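Chromosome partition protein Smc (Pyrococcus furiosus, PDB 3KTA) is probably required for chromosome condensation and partitioning as an ATP-hydrolysing SMC homodimer, this chain being the C-terminal part of its ABC-type ATPase head. Local coordinates at residues T124-G138 with S150-R164. Numbering follows the deposited sequence.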
ATOM      1  N   THR B 124       1.680 -10.858  -3.013  1.00 12.27           N
ATOM      2  CA  THR B 124       0.671 -11.659  -3.725  1.00 11.41           C
ATOM      3  C   THR B 124       1.043 -13.135  -3.812  1.00 12.85           C
ATOM      4  O   THR B 124       2.225 -13.487  -3.821  1.00 13.36           O
ATOM      5  CB  THR B 124       0.433 -11.109  -5.148  1.00 12.03           C
ATOM      6  OG1 THR B 124      -0.593 -11.872  -5.805  1.00 12.82           O
ATOM      7  CG2 THR B 124       1.714 -11.170  -5.978  1.00 17.42           C
ATOM      8  N   LEU B 125       0.014 -13.987  -3.849  1.00 12.70           N
ATOM      9  CA  LEU B 125       0.186 -15.423  -4.061  1.00 14.58           C
ATOM     10  C   LEU B 125      -0.297 -15.792  -5.466  1.00 14.33           C
ATOM     11  O   LEU B 125      -0.320 -16.977  -5.833  1.00 16.44           O
ATOM     12  CB  LEU B 125      -0.627 -16.216  -3.028  1.00 14.47           C
ATOM     13  CG  LEU B 125      -0.231 -16.060  -1.562  1.00 20.93           C
ATOM     14  CD1 LEU B 125      -0.983 -17.068  -0.711  1.00 19.03           C
ATOM     15  CD2 LEU B 125       1.273 -16.206  -1.403  1.00 23.95           C
ATOM     16  N   ARG B 126      -0.662 -14.784  -6.258  1.00 12.43           N
ATOM     17  CA  ARG B 126      -1.305 -15.022  -7.555  1.00 13.30           C
ATOM     18  C   ARG B 126      -0.362 -14.832  -8.742  1.00 14.30           C
ATOM     19  O   ARG B 126       0.139 -13.716  -9.010  1.00 13.18           O
ATOM     20  CB  ARG B 126      -2.526 -14.117  -7.737  1.00 14.36           C
ATOM     21  CG  ARG B 126      -3.533 -14.210  -6.600  1.00 16.92           C
ATOM     22  CD  ARG B 126      -4.278 -15.563  -6.616  1.00 17.25           C
ATOM     23  NE  ARG B 126      -5.180 -15.635  -7.756  1.00 15.87           N
ATOM     24  CZ  ARG B 126      -6.401 -15.099  -7.784  1.00 19.48           C
ATOM     25  NH1 ARG B 126      -6.879 -14.460  -6.724  1.00 16.54           N
ATOM     26  NH2 ARG B 126      -7.144 -15.199  -8.882  1.00 18.45           N
ATOM     27  N   ASP B 127      -0.148 -15.916  -9.488  1.00 13.90           N
ATOM     28  CA  ASP B 127       0.659 -15.845 -10.694  1.00 15.98           C
ATOM     29  C   ASP B 127       0.245 -14.741 -11.666  1.00 14.57           C
ATOM     30  O   ASP B 127       1.106 -14.053 -12.209  1.00 13.97           O
ATOM     31  CB  ASP B 127       0.737 -17.213 -11.400  1.00 15.79           C
ATOM     32  CG  ASP B 127      -0.632 -17.860 -11.627  1.00 20.26           C
ATOM     33  OD1 ASP B 127      -1.676 -17.177 -11.647  1.00 24.23           O
ATOM     34  OD2 ASP B 127      -0.653 -19.095 -11.808  1.00 30.38           O
ATOM     35  N   VAL B 128      -1.061 -14.558 -11.886  1.00 13.79           N
ATOM     36  CA  VAL B 128      -1.520 -13.573 -12.856  1.00 15.95           C
ATOM     37  C   VAL B 128      -1.307 -12.144 -12.358  1.00 13.63           C
ATOM     38  O   VAL B 128      -1.341 -11.211 -13.152  1.00 15.72           O
ATOM     39  CB  VAL B 128      -2.993 -13.791 -13.269  1.00 17.30           C
ATOM     40  CG1 VAL B 128      -3.131 -15.114 -13.973  1.00 21.50           C
ATOM     41  CG2 VAL B 128      -3.892 -13.778 -12.068  1.00 15.51           C
HETATM   42  N   MSE B 129      -1.094 -11.985 -11.051  1.00 13.17           N
HETATM   43  CA  MSE B 129      -0.710 -10.687 -10.508  1.00 14.40           C
HETATM   44  C   MSE B 129       0.777 -10.403 -10.699  1.00 14.63           C
HETATM   45  O   MSE B 129       1.132  -9.262 -11.028  1.00 15.84           O
HETATM   46  CB  MSE B 129      -1.052 -10.575  -9.010  1.00 13.44           C
HETATM   47  CG  MSE B 129      -0.557  -9.266  -8.350  1.00 13.91           C
HETATM   48 SE   MSE B 129      -1.433  -7.655  -9.019  0.93 16.49          SE
HETATM   49  CE  MSE B 129      -2.904  -7.650  -7.757  1.00 17.58           C
HETATM   50  N   MSE B 130       1.602 -11.441 -10.474  1.00 16.50           N
HETATM   51  CA  MSE B 130       3.081 -11.422 -10.416  1.00 17.78           C
HETATM   52  C   MSE B 130       3.771 -11.296 -11.781  1.00 14.41           C
HETATM   53  O   MSE B 130       4.867 -10.742 -11.888  1.00 13.61           O
HETATM   54  CB  MSE B 130       3.613 -12.719  -9.662  1.00 20.74           C
HETATM   55  CG  MSE B 130       4.319 -13.973 -10.506  1.00  0.00           C
HETATM   56 SE   MSE B 130       5.396 -14.920  -9.204  0.13 27.76          SE
HETATM   57  CE  MSE B 130       6.426 -13.391  -8.593  0.04 18.24           C
ATOM     58  N   ALA B 131       3.130 -11.831 -12.812  1.00 13.13           N
ATOM     59  CA  ALA B 131       3.840 -12.246 -14.025  1.00 15.64           C
ATOM     60  C   ALA B 131       4.633 -11.148 -14.722  1.00 18.89           C
ATOM     61  O   ALA B 131       5.715 -11.413 -15.268  1.00 20.73           O
ATOM     62  CB  ALA B 131       2.857 -12.886 -15.001  1.00 16.00           C
ATOM     63  N   ASN B 132       4.087  -9.935 -14.733  1.00 14.15           N
ATOM     64  CA  ASN B 132       4.732  -8.812 -15.398  1.00 18.38           C
ATOM     65  C   ASN B 132       5.363  -7.795 -14.456  1.00 15.45           C
ATOM     66  O   ASN B 132       5.594  -6.657 -14.849  1.00 17.28           O
ATOM     67  CB  ASN B 132       3.738  -8.101 -16.318  1.00 20.60           C
ATOM     68  CG  ASN B 132       3.286  -8.976 -17.462  1.00 26.64           C
ATOM     69  OD1 ASN B 132       4.096  -9.659 -18.089  1.00 30.81           O
ATOM     70  ND2 ASN B 132       1.987  -8.964 -17.742  1.00 28.45           N
ATOM     71  N   ALA B 133       5.646  -8.203 -13.222  1.00 15.79           N
ATOM     72  CA  ALA B 133       6.356  -7.325 -12.294  1.00 16.28           C
ATOM     73  C   ALA B 133       7.747  -7.006 -12.844  1.00 14.71           C
ATOM     74  O   ALA B 133       8.336  -7.815 -13.567  1.00 16.55           O
ATOM     75  CB  ALA B 133       6.469  -7.990 -10.939  1.00 14.84           C
ATOM     76  N   ASP B 134       8.275  -5.828 -12.517  1.00 14.51           N
ATOM     77  CA  ASP B 134       9.623  -5.475 -12.955  1.00 16.16           C
ATOM     78  C   ASP B 134      10.679  -6.247 -12.176  1.00 16.71           C
ATOM     79  O   ASP B 134      11.720  -6.612 -12.722  1.00 16.98           O
ATOM     80  CB  ASP B 134       9.869  -3.975 -12.790  1.00 16.11           C
ATOM     81  CG  ASP B 134       8.940  -3.138 -13.634  1.00 19.56           C
ATOM     82  OD1 ASP B 134       8.926  -3.332 -14.864  1.00 20.68           O
ATOM     83  OD2 ASP B 134       8.225  -2.279 -13.075  1.00 18.29           O
ATOM     84  N   LYS B 135      10.416  -6.452 -10.888  1.00 15.04           N
ATOM     85  CA  LYS B 135      11.276  -7.223 -10.004  1.00 14.29           C
ATOM     86  C   LYS B 135      10.430  -8.107  -9.091  1.00 15.42           C
ATOM     87  O   LYS B 135       9.297  -7.759  -8.752  1.00 14.09           O
ATOM     88  CB  LYS B 135      12.139  -6.292  -9.140  1.00 16.36           C
ATOM     89  CG  LYS B 135      13.135  -5.473  -9.941  1.00 18.10           C
ATOM     90  CD  LYS B 135      14.293  -6.371 -10.402  1.00 24.78           C
ATOM     91  CE  LYS B 135      15.318  -5.593 -11.214  1.00 32.58           C
ATOM     92  NZ  LYS B 135      16.489  -6.448 -11.557  1.00 37.91           N
ATOM     93  N   ILE B 136      11.002  -9.232  -8.671  1.00 16.71           N
ATOM     94  CA  ILE B 136      10.323 -10.151  -7.772  1.00 13.58           C
ATOM     95  C   ILE B 136      11.211 -10.429  -6.565  1.00 16.42           C
ATOM     96  O   ILE B 136      12.398 -10.756  -6.704  1.00 15.99           O
ATOM     97  CB  ILE B 136      10.005 -11.506  -8.469  1.00 13.41           C
ATOM     98  CG1 ILE B 136       9.257 -11.261  -9.782  1.00 17.91           C
ATOM     99  CG2 ILE B 136       9.233 -12.407  -7.532  1.00 17.64           C
ATOM    100  CD1 ILE B 136       9.324 -12.444 -10.763  1.00 19.38           C
ATOM    101  N   ILE B 137      10.638 -10.267  -5.381  1.00 13.58           N
ATOM    102  CA  ILE B 137      11.313 -10.572  -4.131  1.00 15.06           C
ATOM    103  C   ILE B 137      10.704 -11.844  -3.569  1.00 16.50           C
ATOM    104  O   ILE B 137       9.483 -11.954  -3.477  1.00 15.12           O
ATOM    105  CB  ILE B 137      11.095  -9.440  -3.099  1.00 15.40           C
ATOM    106  CG1 ILE B 137      11.788  -8.159  -3.538  1.00 21.36           C
ATOM    107  CG2 ILE B 137      11.577  -9.845  -1.709  1.00 16.94           C
ATOM    108  CD1 ILE B 137      11.442  -7.005  -2.651  1.00 21.29           C
ATOM    109  N   GLY B 138      11.552 -12.805  -3.208  1.00 14.26           N
ATOM    110  CA  GLY B 138      11.071 -14.037  -2.610  1.00 14.65           C
ATOM    111  C   GLY B 138      11.315 -14.031  -1.113  1.00 15.89           C
ATOM    112  O   GLY B 138      12.423 -13.723  -0.671  1.00 17.85           O
ATOM    113  N   SER B 150      16.207 -12.224  -4.407  1.00 21.96           N
ATOM    114  CA  SER B 150      15.655 -11.823  -5.684  1.00 20.01           C
ATOM    115  C   SER B 150      15.322 -13.095  -6.462  1.00 21.28           C
ATOM    116  O   SER B 150      16.078 -14.061  -6.429  1.00 24.33           O
ATOM    117  CB  SER B 150      16.682 -10.981  -6.443  1.00 21.72           C
ATOM    118  OG  SER B 150      16.421 -10.969  -7.836  0.30 23.35           O
ATOM    119  N   LEU B 151      14.181 -13.104  -7.145  1.00 16.50           N
ATOM    120  CA  LEU B 151      13.750 -14.282  -7.893  1.00 18.65           C
ATOM    121  C   LEU B 151      13.553 -13.970  -9.362  1.00 17.31           C
ATOM    122  O   LEU B 151      13.047 -12.910  -9.718  1.00 19.98           O
ATOM    123  CB  LEU B 151      12.410 -14.809  -7.357  1.00 15.47           C
ATOM    124  CG  LEU B 151      12.329 -15.411  -5.958  1.00 18.23           C
ATOM    125  CD1 LEU B 151      10.868 -15.755  -5.622  1.00 15.46           C
ATOM    126  CD2 LEU B 151      13.225 -16.637  -5.836  1.00 19.73           C
ATOM    127  N   SER B 152      13.924 -14.921 -10.217  1.00 18.39           N
ATOM    128  CA  SER B 152      13.504 -14.902 -11.613  1.00 17.85           C
ATOM    129  C   SER B 152      12.051 -15.352 -11.693  1.00 18.76           C
ATOM    130  O   SER B 152      11.522 -15.946 -10.743  1.00 19.16           O
ATOM    131  CB  SER B 152      14.349 -15.879 -12.416  1.00 19.43           C
ATOM    132  OG  SER B 152      14.143 -17.195 -11.936  1.00 22.76           O
ATOM    133  N   LEU B 153      11.410 -15.086 -12.828  1.00 16.36           N
ATOM    134  CA  LEU B 153      10.031 -15.504 -13.033  1.00 18.71           C
ATOM    135  C   LEU B 153       9.874 -17.025 -12.942  1.00 21.69           C
ATOM    136  O   LEU B 153       8.939 -17.525 -12.319  1.00 17.34           O
ATOM    137  CB  LEU B 153       9.502 -15.002 -14.373  1.00 21.62           C
ATOM    138  CG  LEU B 153       8.055 -15.411 -14.660  1.00 25.09           C
ATOM    139  CD1 LEU B 153       7.134 -14.995 -13.524  1.00 26.11           C
ATOM    140  CD2 LEU B 153       7.578 -14.799 -15.974  1.00 28.62           C
ATOM    141  N   GLU B 154      10.795 -17.764 -13.553  1.00 20.25           N
ATOM    142  CA  GLU B 154      10.692 -19.218 -13.535  1.00 22.44           C
ATOM    143  C   GLU B 154      10.724 -19.754 -12.109  1.00 18.88           C
ATOM    144  O   GLU B 154       9.955 -20.654 -11.765  1.00 21.58           O
ATOM    145  CB  GLU B 154      11.795 -19.858 -14.393  1.00 25.17           C
ATOM    146  CG  GLU B 154      11.764 -21.381 -14.442  1.00 30.23           C
ATOM    147  CD  GLU B 154      12.665 -22.020 -13.392  0.72 24.11           C
ATOM    148  OE1 GLU B 154      13.652 -21.376 -12.977  0.82 26.40           O
ATOM    149  OE2 GLU B 154      12.391 -23.171 -12.997  0.37 25.34           O
ATOM    150  N   LYS B 155      11.602 -19.191 -11.278  1.00 18.75           N
ATOM    151  CA  LYS B 155      11.702 -19.632  -9.888  1.00 17.98           C
ATOM    152  C   LYS B 155      10.460 -19.226  -9.098  1.00 17.63           C
ATOM    153  O   LYS B 155       9.947 -20.004  -8.282  1.00 17.93           O
ATOM    154  CB  LYS B 155      12.949 -19.067  -9.212  1.00 22.28           C
ATOM    155  CG  LYS B 155      14.253 -19.778  -9.586  1.00 26.58           C
ATOM    156  CD  LYS B 155      15.408 -19.279  -8.731  1.00 33.53           C
ATOM    157  N   ALA B 156       9.993 -18.001  -9.322  1.00 16.88           N
ATOM    158  CA  ALA B 156       8.817 -17.523  -8.599  1.00 16.96           C
ATOM    159  C   ALA B 156       7.601 -18.376  -8.935  1.00 18.88           C
ATOM    160  O   ALA B 156       6.772 -18.654  -8.063  1.00 16.69           O
ATOM    161  CB  ALA B 156       8.548 -16.064  -8.904  1.00 17.18           C
HETATM  162  N   MSE B 157       7.491 -18.791 -10.195  1.00 18.70           N
HETATM  163  CA  MSE B 157       6.362 -19.624 -10.615  1.00 19.86           C
HETATM  164  C   MSE B 157       6.346 -20.975  -9.911  1.00 20.59           C
HETATM  165  O   MSE B 157       5.286 -21.464  -9.522  1.00 18.99           O
HETATM  166  CB  MSE B 157       6.339 -19.810 -12.134  1.00 20.14           C
HETATM  167  CG  MSE B 157       5.991 -18.545 -12.879  1.00 23.99           C
HETATM  168 SE   MSE B 157       4.163 -17.981 -12.509  0.64 27.59          SE
HETATM  169  CE  MSE B 157       4.336 -17.345 -10.690  0.12 22.34           C
ATOM    170  N   LYS B 158       7.516 -21.586  -9.764  1.00 19.10           N
ATOM    171  CA  LYS B 158       7.611 -22.842  -9.035  1.00 21.21           C
ATOM    172  C   LYS B 158       7.172 -22.647  -7.589  1.00 22.94           C
ATOM    173  O   LYS B 158       6.475 -23.484  -7.017  1.00 21.73           O
ATOM    174  CB  LYS B 158       9.039 -23.386  -9.075  1.00 22.66           C
ATOM    175  CG  LYS B 158       9.484 -23.870 -10.435  1.00 27.79           C
ATOM    176  N   ILE B 159       7.582 -21.529  -7.002  1.00 18.70           N
ATOM    177  CA  ILE B 159       7.237 -21.236  -5.618  1.00 18.55           C
ATOM    178  C   ILE B 159       5.728 -21.088  -5.445  1.00 19.45           C
ATOM    179  O   ILE B 159       5.162 -21.565  -4.469  1.00 22.22           O
ATOM    180  CB  ILE B 159       7.977 -19.980  -5.109  1.00 19.17           C
ATOM    181  CG1 ILE B 159       9.398 -20.365  -4.688  1.00 21.22           C
ATOM    182  CG2 ILE B 159       7.228 -19.367  -3.940  1.00 18.60           C
ATOM    183  CD1 ILE B 159      10.408 -19.227  -4.730  1.00 22.19           C
ATOM    184  N   LEU B 160       5.085 -20.421  -6.396  1.00 19.26           N
ATOM    185  CA  LEU B 160       3.644 -20.216  -6.327  1.00 16.98           C
ATOM    186  C   LEU B 160       2.912 -21.525  -6.581  1.00 21.57           C
ATOM    187  O   LEU B 160       1.872 -21.782  -5.996  1.00 19.55           O
ATOM    188  CB  LEU B 160       3.184 -19.124  -7.309  1.00 17.37           C
ATOM    189  CG  LEU B 160       3.559 -17.691  -6.934  1.00 19.26           C
ATOM    190  CD1 LEU B 160       2.859 -16.705  -7.854  1.00 20.19           C
ATOM    191  CD2 LEU B 160       3.181 -17.414  -5.494  1.00 18.32           C
ATOM    192  N   GLU B 161       3.467 -22.361  -7.451  1.00 20.18           N
ATOM    193  CA  GLU B 161       2.849 -23.653  -7.730  1.00 22.91           C
ATOM    194  C   GLU B 161       2.760 -24.487  -6.455  1.00 23.06           C
ATOM    195  O   GLU B 161       1.740 -25.137  -6.196  1.00 23.10           O
ATOM    196  CB  GLU B 161       3.633 -24.396  -8.814  1.00 26.36           C
ATOM    197  CG  GLU B 161       2.755 -25.146  -9.791  1.00 34.45           C
ATOM    198  CD  GLU B 161       1.796 -24.236 -10.539  0.61 29.08           C
ATOM    199  OE1 GLU B 161       0.578 -24.511 -10.524  0.33 30.87           O
ATOM    200  OE2 GLU B 161       2.254 -23.246 -11.145  0.28 29.23           O
ATOM    201  N   GLU B 162       3.823 -24.455  -5.656  1.00 20.41           N
ATOM    202  CA  GLU B 162       3.874 -25.200  -4.398  1.00 23.62           C
ATOM    203  C   GLU B 162       2.890 -24.652  -3.371  1.00 25.86           C
ATOM    204  O   GLU B 162       2.285 -25.403  -2.603  1.00 26.72           O
ATOM    205  CB  GLU B 162       5.289 -25.176  -3.824  1.00 23.11           C
ATOM    206  CG  GLU B 162       6.295 -25.924  -4.667  1.00 25.28           C
ATOM    207  N   ILE B 163       2.735 -23.334  -3.355  1.00 20.13           N
ATOM    208  CA  ILE B 163       1.783 -22.700  -2.455  1.00 21.42           C
ATOM    209  C   ILE B 163       0.330 -23.043  -2.807  1.00 26.71           C
ATOM    210  O   ILE B 163      -0.477 -23.342  -1.920  1.00 27.19           O
ATOM    211  CB  ILE B 163       1.987 -21.173  -2.458  1.00 22.51           C
ATOM    212  CG1 ILE B 163       3.309 -20.830  -1.763  1.00 23.14           C
ATOM    213  CG2 ILE B 163       0.805 -20.461  -1.796  1.00 23.09           C
ATOM    214  CD1 ILE B 163       3.802 -19.434  -2.075  1.00 22.94           C
ATOM    215  N   ARG B 164      -0.002 -23.002  -4.096  1.00 23.63           N
ATOM    216  CA  ARG B 164      -1.377 -23.229  -4.539  1.00 24.41           C
ATOM    217  C   ARG B 164      -1.803 -24.681  -4.313  1.00 29.13           C
ATOM    218  O   ARG B 164      -2.996 -24.996  -4.335  1.00 30.63           O
ATOM    219  CB  ARG B 164      -1.542 -22.869  -6.020  1.00 26.37           C
ATOM    220  CG  ARG B 164      -1.297 -21.400  -6.385  1.00 28.57           C
ATOM    221  CD  ARG B 164      -2.467 -20.487  -6.007  1.00 28.65           C
ATOM    222  NE  ARG B 164      -3.728 -20.852  -6.660  1.00 29.13           N
ATOM    223  CZ  ARG B 164      -4.214 -20.276  -7.757  1.00 28.48           C
ATOM    224  NH1 ARG B 164      -3.544 -19.302  -8.364  1.00 24.82           N
ATOM    225  NH2 ARG B 164      -5.378 -20.678  -8.253  1.00 28.88           N
TER
HETATM  226  O   HOH W   1      -0.852 -18.369  -8.196  1.00 15.50           O
HETATM  227  O   HOH W   2      -3.864 -16.765 -10.122  1.00 23.19           O
HETATM  228  O   HOH W   3      13.249 -10.343 -10.198  1.00 23.47           O
HETATM  229  O   HOH W   4      14.359  -9.551  -8.291  1.00 33.34           O
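Met130, a selenomethionine, drops as a knob into a hole on helix 153-164 formed by Leu153, Ala156, Met157 and Leu160, a worked example of a short helix seated on a longer one. Its SE lies 3.4 Å from Ala156 CB, and the Met130 and Leu160 side chains meet tip to tip, Leu160 supplying CD1. The other branch of Leu160, CD2, rests 3.5 Å from Leu125 O, so one side chain spans the turn into helix 127-130. Replacing Leu160 by alanine removes both branches and would probably open a gap beneath that turn, leaving the selenium end of Met130 less firmly held. Further along, Leu125 crosses Ile163 at about a right angle.

On the flank of Arg126, Asp127 and Arg164 the direct packing gives way to water bridges. Arg164, folded at its second and third torsions (-77° and -60°), curls back so that NH1 donates to a water which also joins Leu125 O and Asp127 N. A second water links this NH1 to Arg126 NE and Asp127 OD1; Asp127 OD1 stays 4.3 Å from Arg164 NH1, too far for a salt bridge. Arg126 NH2 also forms a salt bridge with Asp101.

At the opposite end, Ile137 and Ser150 form an antiparallel non-hydrogen-bonded pair, and just past it Leu151 N donates to Ile136 O (3.0 Å). This hairpin leads into helix 153-164, and a strand of the partner Smc chain extends the sheet in parallel, consistent with the two-piece ABC-type ATPase head of SMC proteins.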